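Local atomic coordinates of YcaO (Methanopyrus kandleri, PDB entry 6CIB), a protein that binds an adenine nucleotide and magnesium and, as a YcaO-family enzyme, probably uses ATP in peptide backbone thioamidation. Residues Glu93-Asp99 / Glu123-Val127. Numbering follows the deposited sequence.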
# COMPACT_ATOMS: atom_id res chain seq x y z
N GLU A 93 1.37 -7.43 -24.97
CA GLU A 93 0.81 -7.33 -26.32
C GLU A 93 1.25 -6.05 -26.99
O GLU A 93 1.32 -4.99 -26.35
CB GLU A 93 -0.72 -7.42 -26.29
CG GLU A 93 -1.24 -8.84 -26.19
CD GLU A 93 -2.75 -8.91 -26.04
OE1 GLU A 93 -3.47 -8.41 -26.94
OE2 GLU A 93 -3.22 -9.47 -25.02
N ARG A 94 1.55 -6.14 -28.28
CA ARG A 94 2.11 -5.00 -29.00
C ARG A 94 1.18 -4.34 -30.01
O ARG A 94 1.23 -3.12 -30.19
CB ARG A 94 3.46 -5.35 -29.62
CG ARG A 94 4.58 -5.12 -28.63
CD ARG A 94 5.93 -5.57 -29.14
NE ARG A 94 6.94 -5.43 -28.08
CZ ARG A 94 7.19 -6.35 -27.16
NH1 ARG A 94 6.54 -7.51 -27.17
NH2 ARG A 94 8.12 -6.13 -26.24
N GLY A 95 0.33 -5.14 -30.64
CA GLY A 95 -0.71 -4.61 -31.53
C GLY A 95 -2.08 -4.92 -30.97
O GLY A 95 -2.81 -5.71 -31.57
N PRO A 96 -2.46 -4.29 -29.83
CA PRO A 96 -3.70 -4.72 -29.21
C PRO A 96 -4.95 -4.12 -29.86
O PRO A 96 -4.93 -2.98 -30.35
CB PRO A 96 -3.55 -4.24 -27.76
CG PRO A 96 -2.65 -3.06 -27.84
CD PRO A 96 -1.87 -3.14 -29.12
N GLU A 97 -6.03 -4.90 -29.85
CA GLU A 97 -7.34 -4.47 -30.32
C GLU A 97 -8.25 -4.35 -29.10
O GLU A 97 -8.44 -5.32 -28.36
CB GLU A 97 -7.89 -5.46 -31.35
CG GLU A 97 -8.94 -4.90 -32.31
CD GLU A 97 -8.34 -4.02 -33.41
OE1 GLU A 97 -7.37 -4.45 -34.08
OE2 GLU A 97 -8.87 -2.91 -33.62
N GLY A 98 -8.79 -3.15 -28.89
CA GLY A 98 -9.71 -2.86 -27.79
C GLY A 98 -9.46 -1.51 -27.15
O GLY A 98 -8.67 -0.71 -27.65
N ASP A 99 -10.14 -1.27 -26.03
CA ASP A 99 -9.96 -0.05 -25.23
C ASP A 99 -8.55 0.02 -24.65
O ASP A 99 -7.95 -1.00 -24.31
CB ASP A 99 -10.99 0.03 -24.10
CG ASP A 99 -12.42 0.22 -24.60
OD1 ASP A 99 -12.66 1.11 -25.45
OD2 ASP A 99 -13.31 -0.52 -24.13
N GLU A 123 -15.49 -4.87 -18.85
CA GLU A 123 -14.93 -4.88 -20.20
C GLU A 123 -13.40 -4.92 -20.14
O GLU A 123 -12.81 -4.35 -19.21
CB GLU A 123 -15.36 -3.62 -20.97
CG GLU A 123 -16.82 -3.56 -21.39
CD GLU A 123 -17.24 -4.71 -22.29
OE1 GLU A 123 -16.52 -5.01 -23.26
OE2 GLU A 123 -18.30 -5.31 -22.01
N PRO A 124 -12.75 -5.57 -21.13
CA PRO A 124 -11.29 -5.50 -21.21
C PRO A 124 -10.79 -4.08 -21.50
O PRO A 124 -11.44 -3.31 -22.22
CB PRO A 124 -10.96 -6.43 -22.39
CG PRO A 124 -12.15 -7.33 -22.53
CD PRO A 124 -13.31 -6.47 -22.16
N VAL A 125 -9.65 -3.73 -20.90
CA VAL A 125 -8.94 -2.48 -21.18
C VAL A 125 -7.43 -2.74 -21.13
O VAL A 125 -6.94 -3.41 -20.21
CB VAL A 125 -9.41 -1.30 -20.26
CG1 VAL A 125 -9.23 -1.62 -18.78
CG2 VAL A 125 -8.72 0.01 -20.63
N TYR A 126 -6.71 -2.25 -22.14
CA TYR A 126 -5.25 -2.38 -22.19
C TYR A 126 -4.54 -1.29 -21.42
O TYR A 126 -4.90 -0.11 -21.49
CB TYR A 126 -4.75 -2.47 -23.64
CG TYR A 126 -5.08 -3.79 -24.29
CD1 TYR A 126 -4.23 -4.89 -24.16
CD2 TYR A 126 -6.28 -3.95 -25.02
CE1 TYR A 126 -4.55 -6.11 -24.75
CE2 TYR A 126 -6.60 -5.17 -25.60
CZ TYR A 126 -5.73 -6.24 -25.47
OH TYR A 126 -6.04 -7.45 -26.05
N VAL A 127 -3.54 -1.70 -20.66
CA VAL A 127 -2.79 -0.82 -19.77
C VAL A 127 -1.33 -0.90 -20.22
O VAL A 127 -0.86 -1.99 -20.55
CB VAL A 127 -3.00 -1.24 -18.29
CG1 VAL A 127 -2.04 -0.54 -17.34
CG2 VAL A 127 -4.43 -0.93 -17.86
O HOH W 1 -6.13 -7.55 -29.28
O HOH W 2 -13.08 -1.11 -21.40
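Tyr126 lays its ring against the 93-99 loop, which bends round it from Glu93 to Asp99. Pro96 meets one face of the ring: its CB sits 3.5 Å from the ring centroid and only 4° off the normal, a CH-pi contact with the carbon almost exactly over the centre. Round the rim the loop offers oxygens instead, the carbonyl O of Glu97 coming within 3.3 Å of Tyr126 CE2. With CG anti to its own carbonyl carbon, the tyrosine carries its hydroxyl out to the carboxylate of Glu93, whose plane is turned 81° from that of the ring. The OH lies 2.9 Å from Glu93 OE1, a weak hydrogen bond, and a water that accepts from Glu97 N also hydrogen-bonds the hydroxyl, so that its proton is not tied to one partner.

The backbone link is firmer. Tyr126 N donates to Asp99 O at 2.8 Å in a nearly straight bond (175°). The same oxygen receives a CA-H...O contact from Val125 CA, 3.6 Å away, and Asp99 CB packs against Val125 CG2. Further along, a water donates to both Asp99 OD2 and Pro124 O, linking the carboxylate to the strand through solvent. Were Tyr126 replaced by alanine, Pro96 would probably lose the surface it packs on and the Glu93 carboxylate its hydroxyl neighbour.

Strand 124-128 lies at one end of a five-stranded antiparallel sheet, pairing on its inner side with strand 113-118; Glu93 is hydrogen-bonded through its backbone to Trp113 of that strand. This is peripheral packing, away from the nucleotide and magnesium sites: the chain from Asp99 to Trp101 bonds through its backbone to the outer edge of an edge strand of an antiparallel beta-sheet, while residues 93-98 wrap the Tyr126 ring.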